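Superoxide dismutase (Candida albicans, PDB 4GUN) probably converts superoxide into hydrogen peroxide and molecular oxygen at a manganese site, removing radicals that are toxic to the cell. Local coordinates at residues E21-K26 / W192-W197; D30-K35 / S81-N86; I48-K53 / V64-N69; A110-G113 / N117-D120; S124-I129 / I167-W172. The protein carries 2 engineered substitutions. All coordinates share one frame; numbering follows the deposited sequence.

Contact 1: residues E21-K26 / W192-W197; sequences EPYISK and WNVINW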
# COMPACT_ATOMS: atom_id res chain seq x y z
N GLU A 21 20.77 28.05 -8.21
CA GLU A 21 21.60 27.72 -9.39
C GLU A 21 23.07 27.64 -8.97
O GLU A 21 23.45 28.40 -8.08
CB GLU A 21 21.39 28.77 -10.49
CG GLU A 21 20.06 28.58 -11.19
CD GLU A 21 19.70 29.59 -12.26
OE1 GLU A 21 20.52 30.49 -12.56
OE2 GLU A 21 18.57 29.48 -12.80
N PRO A 22 23.91 26.70 -9.51
CA PRO A 22 23.63 25.74 -10.59
C PRO A 22 23.02 24.40 -10.16
O PRO A 22 22.94 23.49 -10.98
CB PRO A 22 25.01 25.55 -11.23
CG PRO A 22 25.95 25.62 -10.04
CD PRO A 22 25.33 26.62 -9.08
N TYR A 23 22.65 24.27 -8.88
CA TYR A 23 22.14 23.02 -8.29
C TYR A 23 20.69 22.72 -8.66
O TYR A 23 20.40 21.62 -9.15
CB TYR A 23 22.43 23.01 -6.77
CG TYR A 23 23.86 23.41 -6.46
CD1 TYR A 23 24.93 22.62 -6.88
CD2 TYR A 23 24.15 24.63 -5.86
CE1 TYR A 23 26.25 23.02 -6.66
CE2 TYR A 23 25.47 25.04 -5.64
CZ TYR A 23 26.51 24.23 -6.04
OH TYR A 23 27.82 24.59 -5.78
N ILE A 24 19.79 23.71 -8.49
CA ILE A 24 18.37 23.63 -8.87
C ILE A 24 18.07 24.89 -9.71
O ILE A 24 18.35 26.01 -9.27
CB ILE A 24 17.40 23.49 -7.65
CG1 ILE A 24 17.87 22.37 -6.66
CG2 ILE A 24 15.95 23.27 -8.15
CD1 ILE A 24 17.07 22.25 -5.38
N SER A 25 17.55 24.71 -10.93
CA SER A 25 17.31 25.85 -11.82
C SER A 25 16.10 26.69 -11.44
O SER A 25 15.18 26.19 -10.77
CB SER A 25 17.21 25.39 -13.27
OG SER A 25 15.96 24.77 -13.51
N LYS A 26 16.07 27.97 -11.90
CA LYS A 26 14.93 28.87 -11.72
C LYS A 26 13.69 28.22 -12.36
O LYS A 26 12.60 28.30 -11.81
CB LYS A 26 15.19 30.24 -12.38
CG LYS A 26 13.98 31.16 -12.32
CD LYS A 26 14.28 32.60 -12.63
CE LYS A 26 12.97 33.34 -12.78
NZ LYS A 26 13.17 34.71 -13.29
N TRP A 192 22.69 18.74 -1.79
CA TRP A 192 23.36 18.98 -0.51
C TRP A 192 24.12 20.31 -0.42
O TRP A 192 24.22 20.88 0.65
CB TRP A 192 24.21 17.78 -0.09
CG TRP A 192 23.37 16.56 0.10
CD1 TRP A 192 23.19 15.54 -0.79
CD2 TRP A 192 22.48 16.29 1.20
NE1 TRP A 192 22.31 14.62 -0.28
CE2 TRP A 192 21.84 15.06 0.93
CE3 TRP A 192 22.20 16.95 2.41
CZ2 TRP A 192 20.93 14.48 1.82
CZ3 TRP A 192 21.26 16.40 3.27
CH2 TRP A 192 20.64 15.18 2.97
N ASN A 193 24.55 20.84 -1.58
CA ASN A 193 25.21 22.14 -1.73
C ASN A 193 24.25 23.32 -1.39
O ASN A 193 24.72 24.41 -1.09
CB ASN A 193 25.76 22.29 -3.14
CG ASN A 193 26.81 21.28 -3.50
OD1 ASN A 193 27.94 21.34 -3.03
ND2 ASN A 193 26.45 20.31 -4.33
N VAL A 194 22.93 23.09 -1.39
CA VAL A 194 21.93 24.13 -1.04
C VAL A 194 21.05 23.76 0.14
O VAL A 194 20.02 24.40 0.38
CB VAL A 194 21.12 24.71 -2.24
CG1 VAL A 194 22.00 25.57 -3.14
CG2 VAL A 194 20.40 23.61 -3.03
N ILE A 195 21.45 22.72 0.90
CA ILE A 195 20.68 22.31 2.07
C ILE A 195 20.93 23.27 3.23
O ILE A 195 22.07 23.59 3.55
CB ILE A 195 20.88 20.81 2.41
CG1 ILE A 195 20.15 19.89 1.38
CG2 ILE A 195 20.50 20.47 3.86
CD1 ILE A 195 18.59 20.08 1.22
N ASN A 196 19.84 23.77 3.82
CA ASN A 196 19.91 24.70 4.95
C ASN A 196 19.95 23.93 6.28
O ASN A 196 18.91 23.60 6.85
CB ASN A 196 18.72 25.65 4.90
CG ASN A 196 18.73 26.74 5.94
OD1 ASN A 196 19.63 26.84 6.78
ND2 ASN A 196 17.72 27.55 5.93
N TRP A 197 21.17 23.63 6.76
CA TRP A 197 21.39 22.92 8.01
C TRP A 197 21.06 23.76 9.26
O TRP A 197 20.87 23.18 10.32
CB TRP A 197 22.80 22.33 8.08
CG TRP A 197 23.02 21.14 7.20
CD1 TRP A 197 23.74 21.09 6.05
CD2 TRP A 197 22.55 19.80 7.44
NE1 TRP A 197 23.76 19.81 5.55
CE2 TRP A 197 23.05 18.99 6.39
CE3 TRP A 197 21.80 19.19 8.46
CZ2 TRP A 197 22.76 17.62 6.29
CZ3 TRP A 197 21.50 17.84 8.36
CH2 TRP A 197 22.02 17.06 7.31
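The phenol ring of Tyr23 is covered on both faces by carbon. Over the centre of one face sits Asn193 CB, 3.5 Å from the ring centroid and almost on the ring normal, a CH-pi contact. On the opposite face Pro22 CD lies nearer the rim. The Asn193 amide continues across the first face with its plane only 19° from that of the ring, bringing ND2 to 3.6 Å from Tyr23 CE1. This flat group is held by its own neighbourhood, since ND2 donates to the backbone O of Ala190. Val194 reaches the ring obliquely, its CG1 3.6 Å from Tyr23 CD2. With CG placed beside the backbone N (chi1 -47°), Tyr23 turns its ring toward the 192-197 loop. An aromatic residue suits this place because it offers a broad face to the Asn193 methylene and still has carbon for the Val194 methyl to meet at a slant.

The contact ties the loop that leads into helix 26-56, in the alpha-hairpin domain, to the loop between helices 184-191 and 197-205 of the C-terminal domain, the two parts of the iron/manganese superoxide dismutase fold. Deeper in, the branched aliphatic residues continue the seam, Ile24 CD1 lying 4.3 Å from Val194 CG2; the Ile24 side chain is about 6 Å from that of the manganese ligand His32. A cis peptide bond precedes Pro22, and within the same loop Glu21 OE2 accepts from Lys26 N at 3.1 Å through its anti lone pair. Ser25 caps the start of helix 26-56 through OG to Ile28 N, while Tyr23 O receives the hydroxyl of Tyr180.

Contact 2: residues D30-K35 / S81-N86; sequences DLHINK and SLFWKN. With MN (manganese (II) ion), chain Q.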
# COMPACT_ATOMS: atom_id res chain seq x y z
N ASP A 30 10.38 27.77 -10.33
CA ASP A 30 9.16 28.52 -10.69
C ASP A 30 7.94 27.59 -10.86
O ASP A 30 6.85 27.89 -10.38
CB ASP A 30 9.39 29.35 -11.96
CG ASP A 30 8.32 30.40 -12.19
OD1 ASP A 30 7.54 30.67 -11.25
OD2 ASP A 30 8.29 30.99 -13.28
N LEU A 31 8.13 26.45 -11.53
CA LEU A 31 7.04 25.48 -11.72
C LEU A 31 6.74 24.78 -10.41
O LEU A 31 5.57 24.60 -10.05
CB LEU A 31 7.43 24.43 -12.76
CG LEU A 31 7.45 24.90 -14.20
CD1 LEU A 31 8.17 23.89 -15.07
CD2 LEU A 31 6.04 25.21 -14.71
N HIS A 32 7.81 24.42 -9.69
CA HIS A 32 7.72 23.68 -8.42
C HIS A 32 6.88 24.38 -7.38
O HIS A 32 5.96 23.77 -6.84
CB HIS A 32 9.12 23.30 -7.90
CG HIS A 32 9.14 22.03 -7.09
ND1 HIS A 32 10.30 21.57 -6.52
CD2 HIS A 32 8.13 21.19 -6.76
CE1 HIS A 32 9.97 20.46 -5.88
NE2 HIS A 32 8.67 20.20 -5.98
N ILE A 33 7.13 25.68 -7.17
CA ILE A 33 6.41 26.48 -6.19
C ILE A 33 5.04 26.96 -6.71
O ILE A 33 4.02 26.75 -6.05
CB ILE A 33 7.30 27.68 -5.70
CG1 ILE A 33 8.65 27.19 -5.10
CG2 ILE A 33 6.53 28.59 -4.71
CD1 ILE A 33 9.74 28.22 -4.94
N ASN A 34 5.05 27.65 -7.88
CA ASN A 34 3.87 28.30 -8.47
C ASN A 34 2.87 27.43 -9.23
O ASN A 34 1.74 27.87 -9.47
CB ASN A 34 4.27 29.60 -9.20
CG ASN A 34 4.96 30.53 -8.24
OD1 ASN A 34 4.46 30.81 -7.15
ND2 ASN A 34 6.18 30.93 -8.55
N LYS A 35 3.25 26.20 -9.55
CA LYS A 35 2.28 25.28 -10.16
C LYS A 35 2.04 24.09 -9.22
O LYS A 35 0.90 23.89 -8.80
CB LYS A 35 2.69 24.84 -11.58
CG LYS A 35 2.95 25.98 -12.58
CD LYS A 35 1.64 26.61 -13.08
CE LYS A 35 1.85 27.83 -13.94
NZ LYS A 35 0.56 28.42 -14.38
N SER A 81 6.46 22.85 2.04
CA SER A 81 6.76 23.90 3.04
C SER A 81 8.05 23.59 3.80
O SER A 81 8.86 24.49 4.03
CB SER A 81 5.61 24.09 4.02
OG SER A 81 4.49 24.67 3.37
N LEU A 82 8.25 22.30 4.18
CA LEU A 82 9.47 21.83 4.84
C LEU A 82 10.64 21.96 3.87
O LEU A 82 11.72 22.40 4.24
CB LEU A 82 9.37 20.36 5.29
CG LEU A 82 8.44 20.01 6.47
CD1 LEU A 82 8.04 18.54 6.41
CD2 LEU A 82 9.09 20.34 7.83
N PHE A 83 10.40 21.58 2.61
CA PHE A 83 11.43 21.60 1.56
C PHE A 83 11.99 23.00 1.33
O PHE A 83 13.21 23.18 1.46
CB PHE A 83 10.89 20.97 0.27
CG PHE A 83 11.89 20.66 -0.82
CD1 PHE A 83 12.99 19.84 -0.56
CD2 PHE A 83 11.68 21.09 -2.12
CE1 PHE A 83 13.90 19.52 -1.58
CE2 PHE A 83 12.58 20.76 -3.14
CZ PHE A 83 13.69 19.99 -2.87
N TRP A 84 11.13 24.00 1.08
CA TRP A 84 11.60 25.37 0.84
C TRP A 84 12.40 25.95 2.03
O TRP A 84 13.36 26.69 1.81
CB TRP A 84 10.48 26.34 0.43
CG TRP A 84 9.40 25.81 -0.49
CD1 TRP A 84 8.06 25.96 -0.31
CD2 TRP A 84 9.57 25.12 -1.74
NE1 TRP A 84 7.38 25.42 -1.38
CE2 TRP A 84 8.28 24.85 -2.25
CE3 TRP A 84 10.69 24.66 -2.46
CZ2 TRP A 84 8.08 24.13 -3.43
CZ3 TRP A 84 10.49 23.98 -3.65
CH2 TRP A 84 9.19 23.68 -4.09
N LYS A 85 11.99 25.58 3.26
CA LYS A 85 12.63 26.00 4.50
C LYS A 85 13.97 25.35 4.74
O LYS A 85 14.80 25.95 5.42
CB LYS A 85 11.70 25.89 5.72
CG LYS A 85 10.63 26.99 5.79
CD LYS A 85 11.19 28.29 6.36
CE LYS A 85 10.12 29.29 6.73
NZ LYS A 85 10.70 30.44 7.48
N ASN A 86 14.21 24.13 4.18
CA ASN A 86 15.52 23.49 4.30
C ASN A 86 16.41 23.63 3.06
O ASN A 86 17.36 22.87 2.87
CB ASN A 86 15.53 22.08 4.95
CG ASN A 86 14.84 20.97 4.19
OD1 ASN A 86 14.03 20.25 4.75
ND2 ASN A 86 15.22 20.73 2.94
MN MN Q . 7.64 18.39 -5.42
O HOH W 1 6.91 16.48 -4.71
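The manganese site of the enzyme takes its first histidine from this helix pair: His32 NE2 binds the manganese ion at 2.2 Å, and His80, Asp170, His174 and a water complete the coordination. Helices 26-56 and 60-85 are well separated here, their segment axes 12.1 Å apart at 137°, so large side chains must bridge the gap. Trp84 does most of this, pushing the edge of its six-membered ring at the face of His32 in a T-shaped stack with planes at 88°; its CH2 is 3.4 Å from His32 ND1. The Trp84 face is covered in turn by Ile33, whose CG1 is 3.6 Å from the six-membered ring centroid. Phe83 meets the imidazole rim to rim, CE2 being 3.8 Å from His32 CE1. Swinging CG roughly anti to the backbone N (chi1 -150°) carries the His32 ring inward to the metal. The aromatic cluster thus braces the ligand with carbon, which probably limits rotation of the imidazole, while the one polar side-chain atom of Trp84, NE1, is turned to a hydrogen bond with His37 ND1. The direction of His32 toward manganese is probably set by packing as well as by the metal bond.

Contact 3: residues I48-K53 / V64-N69; sequences IDALEK and VEIQQN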
# COMPACT_ATOMS: atom_id res chain seq x y z
N ILE A 48 -11.22 19.86 1.94
CA ILE A 48 -11.80 20.20 3.24
C ILE A 48 -13.25 20.66 3.10
O ILE A 48 -14.10 20.27 3.91
CB ILE A 48 -10.91 21.18 4.06
CG1 ILE A 48 -9.70 20.44 4.69
CG2 ILE A 48 -11.69 21.99 5.13
CD1 ILE A 48 -9.97 19.07 5.37
N ASP A 49 -13.54 21.45 2.06
CA ASP A 49 -14.89 21.94 1.79
C ASP A 49 -15.80 20.74 1.46
O ASP A 49 -16.94 20.67 1.97
CB ASP A 49 -14.87 22.95 0.63
CG ASP A 49 -16.17 23.71 0.46
OD1 ASP A 49 -16.44 24.17 -0.66
OD2 ASP A 49 -16.91 23.85 1.46
N ALA A 50 -15.29 19.78 0.65
CA ALA A 50 -16.03 18.58 0.27
C ALA A 50 -16.32 17.69 1.49
O ALA A 50 -17.42 17.14 1.62
CB ALA A 50 -15.27 17.82 -0.81
N LEU A 51 -15.33 17.59 2.40
CA LEU A 51 -15.38 16.80 3.63
C LEU A 51 -16.46 17.27 4.61
O LEU A 51 -17.22 16.43 5.10
CB LEU A 51 -13.98 16.80 4.30
CG LEU A 51 -13.68 15.76 5.40
CD1 LEU A 51 -13.98 16.29 6.79
CD2 LEU A 51 -14.29 14.38 5.11
N GLU A 52 -16.54 18.58 4.88
CA GLU A 52 -17.55 19.15 5.80
C GLU A 52 -18.98 18.92 5.31
O GLU A 52 -19.86 18.58 6.10
CB GLU A 52 -17.27 20.62 6.10
CG GLU A 52 -15.92 20.80 6.79
CD GLU A 52 -15.37 22.21 6.89
OE1 GLU A 52 -15.73 23.06 6.04
OE2 GLU A 52 -14.53 22.44 7.78
N LYS A 53 -19.18 19.06 3.99
CA LYS A 53 -20.44 18.80 3.30
C LYS A 53 -20.86 17.33 3.51
O LYS A 53 -21.96 17.07 4.00
CB LYS A 53 -20.28 19.10 1.80
CG LYS A 53 -21.04 20.32 1.29
CD LYS A 53 -20.96 20.43 -0.24
CE LYS A 53 -21.90 19.48 -0.96
NZ LYS A 53 -21.64 19.44 -2.43
N VAL A 64 -15.18 8.61 3.12
CA VAL A 64 -14.10 7.64 2.87
C VAL A 64 -13.29 7.97 1.62
O VAL A 64 -12.07 7.97 1.69
CB VAL A 64 -14.60 6.17 2.96
CG1 VAL A 64 -13.60 5.20 2.33
CG2 VAL A 64 -14.86 5.78 4.41
N GLU A 65 -13.97 8.34 0.53
CA GLU A 65 -13.34 8.72 -0.74
C GLU A 65 -12.45 9.97 -0.63
O GLU A 65 -11.33 9.95 -1.14
CB GLU A 65 -14.41 8.87 -1.85
CG GLU A 65 -13.87 9.10 -3.26
CD GLU A 65 -13.27 7.92 -4.02
OE1 GLU A 65 -12.96 6.89 -3.39
OE2 GLU A 65 -13.09 8.05 -5.25
N ILE A 66 -12.95 11.04 0.07
CA ILE A 66 -12.31 12.35 0.26
C ILE A 66 -11.04 12.27 1.13
O ILE A 66 -10.11 13.05 0.91
CB ILE A 66 -13.33 13.43 0.79
CG1 ILE A 66 -14.48 13.68 -0.23
CG2 ILE A 66 -12.65 14.76 1.12
CD1 ILE A 66 -15.79 14.27 0.41
N GLN A 67 -10.99 11.35 2.10
CA GLN A 67 -9.81 11.17 2.97
C GLN A 67 -8.49 11.07 2.20
O GLN A 67 -7.50 11.68 2.62
CB GLN A 67 -9.94 9.93 3.88
CG GLN A 67 -10.97 10.06 4.98
CD GLN A 67 -11.09 11.44 5.56
OE1 GLN A 67 -10.15 12.01 6.13
NE2 GLN A 67 -12.27 12.02 5.43
N GLN A 68 -8.48 10.34 1.07
CA GLN A 68 -7.29 10.19 0.21
C GLN A 68 -6.79 11.55 -0.29
O GLN A 68 -5.59 11.78 -0.31
CB GLN A 68 -7.55 9.22 -0.96
CG GLN A 68 -6.29 8.78 -1.76
CD GLN A 68 -5.07 8.43 -0.94
OE1 GLN A 68 -5.12 7.69 0.05
NE2 GLN A 68 -3.92 8.93 -1.37
N ASN A 69 -7.72 12.46 -0.65
CA ASN A 69 -7.38 13.80 -1.15
C ASN A 69 -6.87 14.70 -0.05
O ASN A 69 -6.04 15.57 -0.31
CB ASN A 69 -8.56 14.41 -1.90
CG ASN A 69 -8.98 13.58 -3.08
OD1 ASN A 69 -8.17 12.89 -3.70
ND2 ASN A 69 -10.28 13.58 -3.36
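Ile66 points at helix 26-56 and divides its two branches between neighbouring residues there. CG2, anti to the backbone N (chi1 -63° for CG1), faces Leu51 CB at 4.0 Å, while the longer branch reaches past it to set CD1 against Ala50, 3.8 Å from CB and 3.5 Å from the backbone O. Ala50 suits its place because a lone methyl lets the isoleucine tip come right down to the helix backbone. Leu51 sets out along the side of the interface, and its end then turns toward helix 60-85, crossing Gln67. The Gln67 chain sets out away from Leu51 and bends back at chi2; the recorded separation of its NE2 from Leu51 CD2 is too short to be trusted in detail.

This is the end of the alpha-hairpin near the connection between its helices, antiparallel at 159° with segment axes 9.6 Å apart, and far from the metal. The third subunit also packs here, its Leu51 and Gln67 against the same residues of this chain. No hydrogen bond joins the two segments, so the hairpin holds together here through aliphatic packing, and NE2 of the buried Gln67 finds its partner, Val63 O, within its own helix.

Contact 4: residues A110-G113 / N117-D120; sequences AQYG and NLID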
# COMPACT_ATOMS: atom_id res chain seq x y z
N ALA A 110 27.52 11.62 17.29
CA ALA A 110 27.33 10.43 18.14
C ALA A 110 26.89 9.21 17.32
O ALA A 110 27.46 8.13 17.48
CB ALA A 110 26.31 10.72 19.23
N GLN A 111 25.87 9.38 16.46
CA GLN A 111 25.28 8.29 15.67
C GLN A 111 25.93 7.89 14.36
O GLN A 111 25.89 6.72 14.02
CB GLN A 111 23.81 8.59 15.42
CG GLN A 111 22.95 8.55 16.68
CD GLN A 111 21.49 8.60 16.34
OE1 GLN A 111 20.80 9.55 16.65
NE2 GLN A 111 20.99 7.57 15.67
N TYR A 112 26.42 8.87 13.56
CA TYR A 112 26.97 8.65 12.20
C TYR A 112 28.45 8.96 12.04
O TYR A 112 29.02 8.64 10.99
CB TYR A 112 26.17 9.46 11.16
CG TYR A 112 24.69 9.14 11.17
CD1 TYR A 112 24.20 8.03 10.49
CD2 TYR A 112 23.78 9.94 11.86
CE1 TYR A 112 22.85 7.73 10.49
CE2 TYR A 112 22.42 9.64 11.87
CZ TYR A 112 21.96 8.53 11.20
OH TYR A 112 20.62 8.22 11.20
N GLY A 113 29.05 9.61 13.03
CA GLY A 113 30.46 10.00 12.99
C GLY A 113 30.66 11.33 12.29
O GLY A 113 31.42 12.16 12.79
N ASN A 117 28.78 11.04 6.23
CA ASN A 117 28.28 9.67 6.36
C ASN A 117 26.75 9.65 6.36
O ASN A 117 26.15 8.78 5.74
CB ASN A 117 28.84 8.97 7.61
CG ASN A 117 28.55 7.47 7.68
OD1 ASN A 117 28.42 6.78 6.67
ND2 ASN A 117 28.49 6.93 8.90
N LEU A 118 26.13 10.61 7.05
CA LEU A 118 24.69 10.77 7.09
C LEU A 118 24.15 11.11 5.68
O LEU A 118 23.14 10.54 5.25
CB LEU A 118 24.32 11.85 8.12
CG LEU A 118 22.84 12.28 8.18
CD1 LEU A 118 21.87 11.05 8.44
CD2 LEU A 118 22.63 13.37 9.19
N ILE A 119 24.85 12.01 4.94
CA ILE A 119 24.48 12.38 3.56
C ILE A 119 24.55 11.13 2.65
O ILE A 119 23.65 10.92 1.82
CB ILE A 119 25.34 13.58 3.05
CG1 ILE A 119 24.97 14.89 3.80
CG2 ILE A 119 25.21 13.77 1.52
CD1 ILE A 119 25.87 16.11 3.46
N ASP A 120 25.61 10.29 2.83
CA ASP A 120 25.77 9.04 2.05
C ASP A 120 24.61 8.08 2.27
O ASP A 120 24.10 7.49 1.31
CB ASP A 120 27.09 8.34 2.38
CG ASP A 120 28.33 9.00 1.84
OD1 ASP A 120 28.21 9.77 0.85
OD2 ASP A 120 29.42 8.75 2.40
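Asn117 and Leu118 both meet Tyr112, the first at its backbone carbonyl and the second at its ring. They join two consecutive helices of the C-terminal domain linked by a short turn: helix 103-112 ends at Tyr112, and helix 115-127 begins three residues later. Across the turn Asn117 ND2 donates to Tyr112 O at 2.8 Å, nearly straight at 171°. The bond uses a lone pair of the carbonyl, in its plane, and the acceptor lies close to the plane of the asparagine amide, a favourable geometry at both ends. Asn117 also approaches through carbon, its CB 3.4 Å from Tyr112 O. Putting CG anti to the backbone N (chi1 -170°) aims the amide back at the first helix. The asparagine amide, carried on a single methylene, spans the turn to a carbonyl at the helix end, where no further turn of backbone N-H groups follows to receive it.

Leu118 CD1 rests over one face of the Tyr112 ring, somewhat off-centre, 3.8 Å from its centroid, a CH-pi contact. Its approach is 3.7 Å from CZ, with CB beside Tyr112 CG at 4.1 Å. Gly113, the first residue to leave helical geometry, has positive phi, which glycine accepts easily and which suits the chain's change of direction.

Further out, Tyr112 packs on Leu147, and Leu118 on Val149, both of strand 146-153, so the pair also seats on the sheet. Asn143 of the fourth subunit packs on Tyr112. At the start of the second helix, Ser114 OG accepts from Asn117 N.

Contact 5: residues S124-I129 / I167-W172; sequences SKLAGI and IAIDAW. With MN (manganese (II) ion), chain Q.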
# COMPACT_ATOMS: atom_id res chain seq x y z
N SER A 124 21.65 6.99 -0.41
CA SER A 124 21.37 5.56 -0.63
C SER A 124 19.86 5.29 -0.51
O SER A 124 19.32 4.55 -1.32
CB SER A 124 22.17 4.68 0.33
OG SER A 124 23.43 4.35 -0.22
N LYS A 125 19.19 5.92 0.47
CA LYS A 125 17.74 5.82 0.65
C LYS A 125 17.01 6.47 -0.53
O LYS A 125 16.06 5.89 -1.05
CB LYS A 125 17.27 6.46 1.96
CG LYS A 125 17.40 5.55 3.19
CD LYS A 125 16.31 4.47 3.26
CE LYS A 125 15.81 4.18 4.66
NZ LYS A 125 16.91 3.86 5.62
N LEU A 126 17.47 7.66 -0.96
CA LEU A 126 16.88 8.39 -2.10
C LEU A 126 16.98 7.56 -3.38
O LEU A 126 15.99 7.46 -4.10
CB LEU A 126 17.54 9.79 -2.28
CG LEU A 126 17.13 10.85 -1.30
CD1 LEU A 126 18.23 11.90 -1.12
CD2 LEU A 126 15.75 11.44 -1.67
N ALA A 127 18.14 6.90 -3.62
CA ALA A 127 18.39 6.03 -4.78
C ALA A 127 17.38 4.86 -4.88
O ALA A 127 16.95 4.50 -5.98
CB ALA A 127 19.80 5.48 -4.72
N GLY A 128 17.00 4.30 -3.74
CA GLY A 128 16.07 3.17 -3.64
C GLY A 128 14.60 3.51 -3.71
O GLY A 128 13.78 2.60 -3.70
N ILE A 129 14.22 4.81 -3.80
CA ILE A 129 12.81 5.19 -3.94
C ILE A 129 12.35 4.79 -5.37
O ILE A 129 12.96 5.23 -6.33
CB ILE A 129 12.54 6.72 -3.66
CG1 ILE A 129 12.71 7.06 -2.18
CG2 ILE A 129 11.13 7.15 -4.14
CD1 ILE A 129 12.95 8.57 -1.87
N ILE A 167 15.08 17.21 7.92
CA ILE A 167 15.42 17.53 6.53
C ILE A 167 14.44 16.80 5.64
O ILE A 167 14.23 15.59 5.82
CB ILE A 167 16.90 17.12 6.18
CG1 ILE A 167 17.94 18.05 6.85
CG2 ILE A 167 17.15 16.98 4.65
CD1 ILE A 167 18.04 19.52 6.30
N ALA A 168 13.86 17.52 4.65
CA ALA A 168 12.96 16.90 3.66
C ALA A 168 13.62 17.06 2.29
O ALA A 168 14.08 18.17 1.94
CB ALA A 168 11.61 17.59 3.69
N ILE A 169 13.76 15.93 1.57
CA ILE A 169 14.31 15.85 0.20
C ILE A 169 13.26 15.30 -0.77
O ILE A 169 12.92 14.11 -0.71
CB ILE A 169 15.64 15.06 0.07
CG1 ILE A 169 16.73 15.54 1.07
CG2 ILE A 169 16.14 15.11 -1.40
CD1 ILE A 169 17.27 16.94 0.82
N ASP A 170 12.81 16.13 -1.70
CA ASP A 170 11.85 15.77 -2.74
C ASP A 170 12.51 14.92 -3.83
O ASP A 170 13.45 15.38 -4.49
CB ASP A 170 11.25 17.04 -3.37
CG ASP A 170 9.96 16.82 -4.16
OD1 ASP A 170 9.55 15.65 -4.30
OD2 ASP A 170 9.36 17.80 -4.58
N ALA A 171 12.01 13.69 -4.02
CA ALA A 171 12.51 12.77 -5.06
C ALA A 171 11.51 12.61 -6.23
O ALA A 171 11.77 11.78 -7.11
CB ALA A 171 12.83 11.41 -4.45
N TRP A 172 10.37 13.39 -6.26
CA TRP A 172 9.42 13.34 -7.41
C TRP A 172 10.18 13.78 -8.68
O TRP A 172 11.05 14.64 -8.59
CB TRP A 172 8.21 14.27 -7.21
CG TRP A 172 7.11 13.74 -6.33
CD1 TRP A 172 7.22 13.40 -5.01
CD2 TRP A 172 5.71 13.69 -6.65
NE1 TRP A 172 5.98 13.08 -4.50
CE2 TRP A 172 5.03 13.26 -5.48
CE3 TRP A 172 4.96 13.95 -7.81
CZ2 TRP A 172 3.64 13.03 -5.46
CZ3 TRP A 172 3.58 13.73 -7.79
CH2 TRP A 172 2.94 13.29 -6.62
MN MN Q . 7.64 18.39 -5.42
O HOH W 1 6.91 16.48 -4.71
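Leu126, on the last turns of helix 115-127, presents a two-pronged end to strand 163-170, and Ile169 fits its CG2 methyl between the prongs. That methyl is 3.7 Å from Leu126 CD2 and 3.8 Å from Leu126 CD1, the two side chains crossing at about a right angle. CG2 stands anti to the backbone N of Ile169 (chi1 of CG1 -52°), while the longer branch leads away from the helix toward Ile195. Leu126 CD2 also leans on Ala171, 4.0 Å from its CB. Ala171 CB is touched as well by Ile129 from just beyond the helix, whose CD1 lies 3.8 Å away. A small residue suits this spot: the single methyl of Ala171 is a low bump, letting the ends of Leu126 and Ile129 both come down on it. Phe188 of helix 184-191 packs against both Leu126 and Ala171.

Between Ile169 and Ala171, Asp170 turns the other way and binds manganese through OD2 at 2.0 Å. Its OD1 accepts from Trp172 N at 3.1 Å from above the carboxylate plane, forming an Asx turn, and weakly takes a hydrogen from the metal-bound water. That water lies over one face of the Trp172 ring. The strand end therefore has two chemistries back to back: methyl packing against the helix on one side, and on the other a carboxylate whose second oxygen is occupied, which would help hold the first toward the metal.

Overall arrangement
Contacts 2 and 5 are the buried ones closest to the centre, and they meet at the manganese ion: an aromatic cluster braces His32, while aliphatic packing backs the strand that carries Asp170. Asn86 OD1 to Ala168 N joins them directly. Contact 1, partly buried, touches both, and closes the alpha-hairpin domain on the C-terminal domain through a ring face. Contact 3 shares helices 26-56 and 60-85 with contact 2, their centres about 25 Å apart, but lies where the third subunit packs and is mostly aliphatic, without a hydrogen bond across it. Contact 4 shares helix 115-127 with contact 5; buried though peripheral, it is alone in having a hydrogen bond across its segments.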